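Local coordinates for protein Non-sulfated chondroitin lyase E66 (Autographa californica nucleopolyhedrovirus, PDB 3VSN) that cleaves non-sulfated chondroitin as a lyase of the occlusion-derived virus envelope and is essential for oral infectivity, perhaps by digesting the chondroitin sulfate barrier of the host midgut, at residues N599-M604 / L652-I658; V593-E597 / S620-E626; V319-D323 / I419-A425. All coordinates share one frame; numbering follows the deposited sequence.

Contact 1. Residues N599-M604 / L652-I658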
loop_
_atom_site.group_PDB
_atom_site.type_symbol
_atom_site.label_atom_id
_atom_site.label_comp_id
_atom_site.label_asym_id
_atom_site.label_seq_id
_atom_site.Cartn_x
_atom_site.Cartn_y
_atom_site.Cartn_z
ATOM N N ASN A 599 6.068 -21.882 -21.499
ATOM C CA ASN A 599 7.412 -22.458 -21.547
ATOM C C ASN A 599 8.342 -21.876 -20.473
ATOM O O ASN A 599 9.565 -21.869 -20.636
ATOM C CB ASN A 599 8.020 -22.263 -22.944
ATOM C CG ASN A 599 8.382 -20.812 -23.231
ATOM O OD1 ASN A 599 7.762 -19.879 -22.705
ATOM N ND2 ASN A 599 9.400 -20.610 -24.064
ATOM N N LYS A 600 7.757 -21.380 -19.387
ATOM C CA LYS A 600 8.523 -20.719 -18.334
ATOM C C LYS A 600 8.248 -21.369 -16.986
ATOM O O LYS A 600 7.106 -21.700 -16.680
ATOM C CB LYS A 600 8.166 -19.232 -18.292
ATOM C CG LYS A 600 8.976 -18.401 -17.313
ATOM C CD LYS A 600 8.447 -16.976 -17.265
ATOM C CE LYS A 600 9.299 -16.090 -16.369
ATOM N NZ LYS A 600 9.173 -16.484 -14.936
ATOM N N VAL A 601 9.300 -21.566 -16.192
ATOM C CA VAL A 601 9.162 -22.084 -14.831
ATOM C C VAL A 601 9.984 -21.218 -13.880
ATOM O O VAL A 601 11.121 -20.853 -14.194
ATOM C CB VAL A 601 9.627 -23.555 -14.710
ATOM C CG1 VAL A 601 9.449 -24.056 -13.286
ATOM C CG2 VAL A 601 8.853 -24.454 -15.655
ATOM N N SER A 602 9.402 -20.896 -12.725
ATOM C CA SER A 602 10.110 -20.170 -11.673
ATOM C C SER A 602 10.125 -20.974 -10.368
ATOM O O SER A 602 9.107 -21.562 -9.994
ATOM C CB SER A 602 9.457 -18.805 -11.446
ATOM O OG SER A 602 9.974 -18.187 -10.281
ATOM N N PHE A 603 11.282 -20.997 -9.698
ATOM C CA PHE A 603 11.454 -21.634 -8.384
ATOM C C PHE A 603 11.991 -20.619 -7.391
ATOM O O PHE A 603 12.767 -19.742 -7.767
ATOM C CB PHE A 603 12.534 -22.716 -8.430
ATOM C CG PHE A 603 12.155 -23.962 -9.170
ATOM C CD1 PHE A 603 12.376 -24.063 -10.538
ATOM C CD2 PHE A 603 11.658 -25.070 -8.483
ATOM C CE1 PHE A 603 12.069 -25.231 -11.220
ATOM C CE2 PHE A 603 11.350 -26.246 -9.162
ATOM C CZ PHE A 603 11.553 -26.320 -10.533
ATOM N N MET A 604 11.630 -20.776 -6.118
ATOM C CA MET A 604 12.307 -20.065 -5.034
ATOM C C MET A 604 12.253 -20.875 -3.742
ATOM O O MET A 604 11.283 -21.589 -3.495
ATOM C CB MET A 604 11.703 -18.674 -4.806
ATOM C CG MET A 604 12.397 -17.887 -3.702
ATOM S SD MET A 604 11.751 -16.234 -3.417
ATOM C CE MET A 604 12.544 -15.844 -1.856
ATOM N N LEU A 652 15.254 -13.425 -6.063
ATOM C CA LEU A 652 15.720 -14.740 -5.598
ATOM C C LEU A 652 15.086 -15.930 -6.320
ATOM O O LEU A 652 15.185 -17.073 -5.859
ATOM C CB LEU A 652 15.509 -14.871 -4.085
ATOM C CG LEU A 652 16.386 -13.991 -3.189
ATOM C CD1 LEU A 652 15.849 -13.969 -1.764
ATOM C CD2 LEU A 652 17.834 -14.464 -3.215
ATOM N N GLN A 653 14.457 -15.666 -7.461
ATOM C CA GLN A 653 13.787 -16.717 -8.221
ATOM C C GLN A 653 14.671 -17.283 -9.324
ATOM O O GLN A 653 15.272 -16.535 -10.096
ATOM C CB GLN A 653 12.469 -16.207 -8.808
ATOM C CG GLN A 653 11.425 -15.856 -7.757
ATOM C CD GLN A 653 10.168 -15.249 -8.350
ATOM O OE1 GLN A 653 9.717 -15.643 -9.427
ATOM N NE2 GLN A 653 9.586 -14.286 -7.636
ATOM N N PHE A 654 14.745 -18.610 -9.385
ATOM C CA PHE A 654 15.425 -19.308 -10.467
ATOM C C PHE A 654 14.447 -19.440 -11.625
ATOM O O PHE A 654 13.369 -20.013 -11.465
ATOM C CB PHE A 654 15.872 -20.706 -10.016
ATOM C CG PHE A 654 16.778 -20.699 -8.817
ATOM C CD1 PHE A 654 16.251 -20.658 -7.528
ATOM C CD2 PHE A 654 18.158 -20.744 -8.977
ATOM C CE1 PHE A 654 17.086 -20.643 -6.422
ATOM C CE2 PHE A 654 18.998 -20.738 -7.875
ATOM C CZ PHE A 654 18.463 -20.688 -6.598
ATOM N N ILE A 655 14.824 -18.913 -12.786
ATOM C CA ILE A 655 13.957 -18.947 -13.959
ATOM C C ILE A 655 14.550 -19.855 -15.034
ATOM O O ILE A 655 15.731 -19.737 -15.384
ATOM C CB ILE A 655 13.684 -17.528 -14.511
ATOM C CG1 ILE A 655 13.058 -16.645 -13.417
ATOM C CG2 ILE A 655 12.771 -17.586 -15.734
ATOM C CD1 ILE A 655 13.102 -15.156 -13.708
ATOM N N PHE A 656 13.722 -20.775 -15.527
ATOM C CA PHE A 656 14.118 -21.720 -16.558
ATOM C C PHE A 656 13.155 -21.656 -17.728
ATOM O O PHE A 656 11.975 -21.328 -17.561
ATOM C CB PHE A 656 14.150 -23.151 -16.007
ATOM C CG PHE A 656 15.099 -23.333 -14.861
ATOM C CD1 PHE A 656 16.442 -23.615 -15.093
ATOM C CD2 PHE A 656 14.655 -23.213 -13.547
ATOM C CE1 PHE A 656 17.324 -23.776 -14.037
ATOM C CE2 PHE A 656 15.533 -23.372 -12.487
ATOM C CZ PHE A 656 16.872 -23.648 -12.733
ATOM N N GLU A 657 13.678 -21.965 -18.909
ATOM C CA GLU A 657 12.884 -22.067 -20.118
ATOM C C GLU A 657 12.692 -23.546 -20.429
ATOM O O GLU A 657 13.649 -24.317 -20.405
ATOM C CB GLU A 657 13.596 -21.352 -21.272
ATOM C CG GLU A 657 12.902 -21.451 -22.624
ATOM C CD GLU A 657 13.680 -20.773 -23.746
ATOM O OE1 GLU A 657 14.793 -20.259 -23.505
ATOM O OE2 GLU A 657 13.180 -20.758 -24.885
ATOM N N ILE A 658 11.456 -23.943 -20.707
ATOM C CA ILE A 658 11.176 -25.323 -21.091
ATOM C C ILE A 658 11.479 -25.476 -22.583
ATOM O O ILE A 658 10.822 -24.852 -23.415
ATOM C CB ILE A 658 9.717 -25.715 -20.759
ATOM C CG1 ILE A 658 9.441 -25.564 -19.256
ATOM C CG2 ILE A 658 9.422 -27.141 -21.191
ATOM C CD1 ILE A 658 10.425 -26.294 -18.356
HETATM O O HOH W 1 11.224 -22.731 -25.254
#

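Contact 2. Residues V593-E597 / S620-E626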
loop_
_atom_site.group_PDB
_atom_site.type_symbol
_atom_site.label_atom_id
_atom_site.label_comp_id
_atom_site.label_asym_id
_atom_site.label_seq_id
_atom_site.Cartn_x
_atom_site.Cartn_y
_atom_site.Cartn_z
ATOM N N VAL A 593 9.003 -23.476 -3.667
ATOM C CA VAL A 593 7.761 -23.176 -4.374
ATOM C C VAL A 593 8.089 -23.031 -5.860
ATOM O O VAL A 593 9.177 -22.559 -6.215
ATOM C CB VAL A 593 7.043 -21.920 -3.802
ATOM C CG1 VAL A 593 7.811 -20.638 -4.114
ATOM C CG2 VAL A 593 5.612 -21.822 -4.321
ATOM N N MET A 594 7.161 -23.450 -6.715
ATOM C CA MET A 594 7.373 -23.441 -8.161
ATOM C C MET A 594 6.081 -23.110 -8.889
ATOM O O MET A 594 5.003 -23.547 -8.476
ATOM C CB MET A 594 7.879 -24.812 -8.634
ATOM C CG MET A 594 8.181 -24.890 -10.128
ATOM S SD MET A 594 8.024 -26.556 -10.817
ATOM C CE MET A 594 6.255 -26.622 -11.061
ATOM N N VAL A 595 6.196 -22.341 -9.969
ATOM C CA VAL A 595 5.076 -22.085 -10.870
ATOM C C VAL A 595 5.531 -22.334 -12.301
ATOM O O VAL A 595 6.618 -21.908 -12.691
ATOM C CB VAL A 595 4.530 -20.644 -10.732
ATOM C CG1 VAL A 595 3.415 -20.385 -11.742
ATOM C CG2 VAL A 595 4.011 -20.407 -9.321
ATOM N N LYS A 596 4.697 -23.034 -13.068
ATOM C CA LYS A 596 4.968 -23.309 -14.480
ATOM C C LYS A 596 3.827 -22.779 -15.330
ATOM O O LYS A 596 2.658 -23.075 -15.071
ATOM C CB LYS A 596 5.155 -24.814 -14.718
ATOM C CG LYS A 596 5.225 -25.220 -16.184
ATOM C CD LYS A 596 5.546 -26.696 -16.354
ATOM C CE LYS A 596 5.304 -27.147 -17.787
ATOM N NZ LYS A 596 3.856 -27.349 -18.080
ATOM N N GLU A 597 4.174 -21.994 -16.343
ATOM C CA GLU A 597 3.193 -21.443 -17.261
ATOM C C GLU A 597 3.825 -21.261 -18.628
ATOM O O GLU A 597 4.881 -20.632 -18.764
ATOM C CB GLU A 597 2.628 -20.113 -16.734
ATOM C CG GLU A 597 1.642 -19.452 -17.684
ATOM C CD GLU A 597 1.077 -18.142 -17.164
ATOM O OE1 GLU A 597 1.694 -17.498 -16.285
ATOM O OE2 GLU A 597 -0.003 -17.753 -17.657
ATOM N N SER A 620 10.370 -31.834 -8.532
ATOM C CA SER A 620 9.259 -30.901 -8.735
ATOM C C SER A 620 8.508 -31.214 -10.024
ATOM O O SER A 620 7.277 -31.297 -10.028
ATOM C CB SER A 620 9.757 -29.454 -8.743
ATOM O OG SER A 620 10.382 -29.130 -7.511
ATOM N N PHE A 621 9.258 -31.399 -11.112
ATOM C CA PHE A 621 8.676 -31.723 -12.415
ATOM C C PHE A 621 7.946 -33.069 -12.382
ATOM O O PHE A 621 6.881 -33.218 -12.981
ATOM C CB PHE A 621 9.743 -31.707 -13.520
ATOM C CG PHE A 621 10.248 -30.327 -13.880
ATOM C CD1 PHE A 621 9.561 -29.175 -13.497
ATOM C CD2 PHE A 621 11.405 -30.184 -14.646
ATOM C CE1 PHE A 621 10.030 -27.913 -13.844
ATOM C CE2 PHE A 621 11.873 -28.926 -15.002
ATOM C CZ PHE A 621 11.188 -27.791 -14.597
ATOM N N THR A 622 8.525 -34.039 -11.675
ATOM C CA THR A 622 7.889 -35.342 -11.449
ATOM C C THR A 622 6.558 -35.188 -10.690
ATOM O O THR A 622 5.543 -35.780 -11.071
ATOM C CB THR A 622 8.847 -36.303 -10.701
ATOM O OG1 THR A 622 10.057 -36.463 -11.460
ATOM C CG2 THR A 622 8.208 -37.674 -10.475
ATOM N N SER A 623 6.562 -34.370 -9.640
ATOM C CA SER A 623 5.356 -34.132 -8.838
ATOM C C SER A 623 4.198 -33.509 -9.621
ATOM O O SER A 623 3.037 -33.839 -9.375
ATOM C CB SER A 623 5.685 -33.286 -7.609
ATOM O OG SER A 623 6.472 -34.034 -6.696
ATOM N N ILE A 624 4.506 -32.626 -10.567
ATOM C CA ILE A 624 3.460 -31.997 -11.389
ATOM C C ILE A 624 3.114 -32.822 -12.639
ATOM O O ILE A 624 2.389 -32.357 -13.517
ATOM C CB ILE A 624 3.796 -30.526 -11.757
ATOM C CG1 ILE A 624 5.010 -30.455 -12.693
ATOM C CG2 ILE A 624 3.999 -29.692 -10.496
ATOM C CD1 ILE A 624 5.092 -29.178 -13.507
ATOM N N GLY A 625 3.640 -34.042 -12.712
ATOM C CA GLY A 625 3.262 -34.992 -13.761
ATOM C C GLY A 625 4.039 -34.858 -15.055
ATOM O O GLY A 625 3.603 -35.342 -16.100
ATOM N N GLU A 626 5.195 -34.203 -14.992
ATOM C CA GLU A 626 6.021 -34.002 -16.184
ATOM C C GLU A 626 7.482 -34.413 -15.923
ATOM O O GLU A 626 8.390 -33.579 -15.977
ATOM C CB GLU A 626 5.890 -32.555 -16.683
ATOM C CG GLU A 626 4.439 -32.127 -16.897
ATOM C CD GLU A 626 4.284 -30.765 -17.545
ATOM O OE1 GLU A 626 5.031 -30.469 -18.498
ATOM O OE2 GLU A 626 3.393 -29.996 -17.112
HETATM O O HOH W 2 4.175 -28.884 -20.535
#

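Contact 3. Residues V319-D323 / I419-A425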
loop_
_atom_site.group_PDB
_atom_site.type_symbol
_atom_site.label_atom_id
_atom_site.label_comp_id
_atom_site.label_asym_id
_atom_site.label_seq_id
_atom_site.Cartn_x
_atom_site.Cartn_y
_atom_site.Cartn_z
ATOM N N VAL A 319 2.077 -9.530 -12.704
ATOM C CA VAL A 319 2.341 -10.142 -11.409
ATOM C C VAL A 319 3.699 -9.619 -10.931
ATOM O O VAL A 319 4.687 -9.694 -11.659
ATOM C CB VAL A 319 2.339 -11.681 -11.502
ATOM C CG1 VAL A 319 2.539 -12.311 -10.129
ATOM C CG2 VAL A 319 1.039 -12.174 -12.132
ATOM N N HIS A 320 3.727 -9.074 -9.717
ATOM C CA HIS A 320 4.932 -8.477 -9.140
ATOM C C HIS A 320 5.346 -9.226 -7.911
ATOM O O HIS A 320 4.495 -9.720 -7.164
ATOM C CB HIS A 320 4.670 -7.027 -8.733
ATOM C CG HIS A 320 4.147 -6.153 -9.845
ATOM N ND1 HIS A 320 4.923 -5.740 -10.870
ATOM C CD2 HIS A 320 2.893 -5.582 -10.045
ATOM C CE1 HIS A 320 4.195 -4.963 -11.693
ATOM N NE2 HIS A 320 2.954 -4.865 -11.186
ATOM N N SER A 321 6.651 -9.293 -7.659
ATOM C CA SER A 321 7.134 -9.894 -6.418
ATOM C C SER A 321 8.293 -9.133 -5.787
ATOM O O SER A 321 9.173 -8.628 -6.480
ATOM C CB SER A 321 7.528 -11.358 -6.632
ATOM O OG SER A 321 8.671 -11.469 -7.462
ATOM N N ALA A 322 8.278 -9.066 -4.462
ATOM C CA ALA A 322 9.398 -8.538 -3.705
ATOM C C ALA A 322 9.928 -9.701 -2.877
ATOM O O ALA A 322 9.350 -10.053 -1.847
ATOM C CB ALA A 322 8.939 -7.390 -2.820
ATOM N N ASP A 323 11.008 -10.317 -3.360
ATOM C CA ASP A 323 11.464 -11.617 -2.855
ATOM C C ASP A 323 12.137 -11.571 -1.481
ATOM O O ASP A 323 12.197 -12.587 -0.784
ATOM C CB ASP A 323 12.409 -12.282 -3.860
ATOM C CG ASP A 323 11.737 -12.607 -5.189
ATOM O OD1 ASP A 323 10.485 -12.595 -5.280
ATOM O OD2 ASP A 323 12.481 -12.879 -6.152
ATOM N N ILE A 419 8.534 -16.995 -2.969
ATOM C CA ILE A 419 7.625 -16.498 -4.000
ATOM C C ILE A 419 8.123 -16.946 -5.374
ATOM O O ILE A 419 9.316 -16.865 -5.661
ATOM C CB ILE A 419 7.495 -14.955 -3.962
ATOM C CG1 ILE A 419 7.009 -14.479 -2.586
ATOM C CG2 ILE A 419 6.536 -14.467 -5.045
ATOM C CD1 ILE A 419 7.184 -12.988 -2.334
ATOM N N ALA A 420 7.211 -17.438 -6.208
ATOM C CA ALA A 420 7.532 -17.762 -7.594
ATOM C C ALA A 420 6.430 -17.220 -8.482
ATOM O O ALA A 420 5.251 -17.366 -8.166
ATOM C CB ALA A 420 7.676 -19.268 -7.783
ATOM N N LYS A 421 6.807 -16.584 -9.587
ATOM C CA LYS A 421 5.810 -16.023 -10.494
ATOM C C LYS A 421 6.156 -16.235 -11.962
ATOM O O LYS A 421 7.328 -16.363 -12.335
ATOM C CB LYS A 421 5.588 -14.528 -10.209
ATOM C CG LYS A 421 6.781 -13.644 -10.558
ATOM C CD LYS A 421 6.472 -12.173 -10.338
ATOM C CE LYS A 421 7.550 -11.282 -10.938
ATOM N NZ LYS A 421 8.848 -11.407 -10.215
ATOM N N THR A 422 5.108 -16.278 -12.779
ATOM C CA THR A 422 5.224 -16.323 -14.233
ATOM C C THR A 422 4.408 -15.166 -14.824
ATOM O O THR A 422 4.108 -14.203 -14.114
ATOM C CB THR A 422 4.739 -17.672 -14.804
ATOM O OG1 THR A 422 3.400 -17.926 -14.356
ATOM C CG2 THR A 422 5.656 -18.817 -14.368
ATOM N N ASP A 423 4.033 -15.288 -16.098
ATOM C CA ASP A 423 3.329 -14.228 -16.831
ATOM C C ASP A 423 2.048 -13.759 -16.146
ATOM O O ASP A 423 1.852 -12.562 -15.929
ATOM C CB ASP A 423 2.984 -14.696 -18.247
ATOM C CG ASP A 423 4.128 -14.515 -19.217
ATOM O OD1 ASP A 423 5.221 -14.097 -18.787
ATOM O OD2 ASP A 423 3.927 -14.795 -20.419
ATOM N N THR A 424 1.171 -14.706 -15.819
ATOM C CA THR A 424 -0.152 -14.375 -15.286
ATOM C C THR A 424 -0.403 -14.938 -13.890
ATOM O O THR A 424 -1.440 -14.664 -13.288
ATOM C CB THR A 424 -1.280 -14.876 -16.217
ATOM O OG1 THR A 424 -1.346 -16.307 -16.165
ATOM C CG2 THR A 424 -1.055 -14.423 -17.661
ATOM N N ALA A 425 0.543 -15.720 -13.379
ATOM C CA ALA A 425 0.344 -16.402 -12.109
ATOM C C ALA A 425 1.489 -16.168 -11.136
ATOM O O ALA A 425 2.625 -15.941 -11.541
ATOM C CB ALA A 425 0.132 -17.892 -12.341
HETATM O O HOH W 3 3.341 -10.436 -15.127
HETATM O O HOH W 4 8.424 -8.271 -9.727
#

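Contact 1. Residues N599-M604 / L652-I658
Ser602 OG donates to Gln653 OE1 at 2.7 Å, the one direct side-chain hydrogen bond between 599-604 and 652-658. The hydroxyl approaches the amide oxygen tilted 26° from the carbonyl plane. With CG anti to its carbonyl carbon (chi1 -66°) and the chain extended beyond, Gln653 brings its amide level with Ser602; the same OE1 also accepts from Lys421 N, and NE2 donates to Asp323 OD1, so the amide is held at both ends and its rotation fixed. Between the backbones, Val601 and Phe656 exchange N-H and C=O in a hydrogen-bonded antiparallel pair, as do Phe603 and Phe654. Ile658 N reaches Asn599 O at 2.8 Å. CA-H...O contacts fill the steps between, such as Ser602 CA to Phe654 O at 3.3 Å. At the open end, a water accepts from Asn599 ND2 and donates to Glu657 OE2 and Ile658 O, linking the side chains of Asn599 and Glu657 to the carbonyl of Ile658; the two side chains lie alongside, their flat groups nearly perpendicular.

Packing differs on the two faces. On that of Val601 and Phe603, the rings of Phe603 and Phe656 meet rim to rim, planes at 82° and centroids 5.9 Å apart, neither over the other's face, while Val601 CG2 touches Ile658 CD1 at 3.6 Å. On the other face the methylene CE of Lys600 lies 3.8 Å from Ile655 CG2. Beyond the last bridge, Met604, extended along its length, sets its CE methyl against Leu652 CD1. This is a regular antiparallel strand pair within the C-terminal sheet of the beta-sandwich part of the lyase, with a face of phenylalanines and aliphatic residues covered by helix 614-623 through Ile617 and Phe621.

Contact 2. Residues V593-E597 / S620-E626
Lys596 and Glu626 form a salt bridge just beyond the end of a helix, where a Schellman motif turns the chain back: Glu626 N bonds to Phe621 O, Gly625 N to Thr622 O, and Gly625 takes the positive phi (86°). The turn directs Glu626 at strand 592-597. Lys596 runs extended to meet it from the opposite direction and bends only at its last torsion, bringing Lys596 NZ to Glu626 OE2 at 2.9 Å. It arrives on the syn side, 15° out of the carboxylate plane; the bond from Lys596 NZ to Glu626 OE1 is weak, at 3.4 Å. A water bridges the same groups, accepting from Lys596 NZ and donating to Glu626 OE1 at 2.7 Å.

Beneath the charges the contact is apolar. Met594 reaches the helix with CG anti to its backbone N (chi1 -178°) and then bends at chi3, so that its sulfur and methyl address different residues. Met594 SD lies 3.9 Å from Phe621 CE1 in an oblique Met-aromatic contact and also meets Ser620 CB. Met594 and Ile624 come tip to tip, Met594 CE 3.7 Å from Ile624 CD1, and Ile624 CD1 also touches Lys596 CD at 3.8 Å.

Lys585 NZ is a second partner of Glu626 OE2 and also binds Ile624 O. Two lysines from neighbouring strands thus share OE2 of one carboxylate, which would probably favour its ionised form and tie the helix end electrostatically to the sheet.

Contact 3. Residues V319-D323 / I419-A425
Val319 and Ser321, on an outermost strand of one four-stranded antiparallel sheet, face Ile419 and Lys421 on an outermost strand of a seven-stranded one, just before the beta-hairpin turn that joins strands 414-421 and 426-434. The short strands 319-322 and 419-421 run roughly antiparallel at 154°, but their axes stay 7.8 Å apart, so side chains and water join these beta-sheet edges.

The direct polar link is Lys421 NZ to Ser321 OG, a hydrogen bond of 2.8 Å. The lysine has CG between its backbone N and carbonyl carbon (chi1 68°), from where the chain extends across the gap and bends at its last torsion to present NZ to the hydroxyl. Asp323 OD1 stands 5.3 Å from Lys421 NZ, without charged contact; the carboxylate accepts from Leu652 N, a tie to the C-terminal sheet.

Two waters span the gap. One accepts from Val319 N and donates to Asp423 O; the other accepts from Ser321 N and, weakly, from the side-chain NZ of Lys421. A glycerol, probably from the crystallisation liquor, also links Val319 O to Thr422 O.

Van der Waals packing accounts for the rest. Val319 and Lys421 run alongside, pointing contrary ways, with CG1 of the valine against CB of the lysine, and Lys421 CD lies 3.3 Å from Val319 O. The other valine methyl fits against the hairpin turn, where Thr422 N bonds to Ala425 O: Val319 CG2 is 3.6 Å from Thr424 C. At the far end, Ile419 uses its two branches separately, CG2 against Ser321 CB at 3.6 Å and CD1 against Ala322 O at 3.7 Å.

Along the chain contact 3 closes first; contacts 1 and 2 follow with alternating segments. Contacts 1 and 2, centres about 11 Å apart, belong to the seven-stranded C-terminal sheet, where strands 592-597 and 600-605 follow each other and are neighbours: contact 1 extends that sheet to strand 654-658, and contact 2 lays helix 614-623 on it. Contact 3, its centre about 10 Å from that of contact 1 and 16 Å from that of contact 2, joins two other sheets. Asp323 ties contact 3 to contact 1, and Glu597 ties contact 2 to contact 3. The region lies away from the catalytic residues and brings together three of the sheets of the beta-rich part.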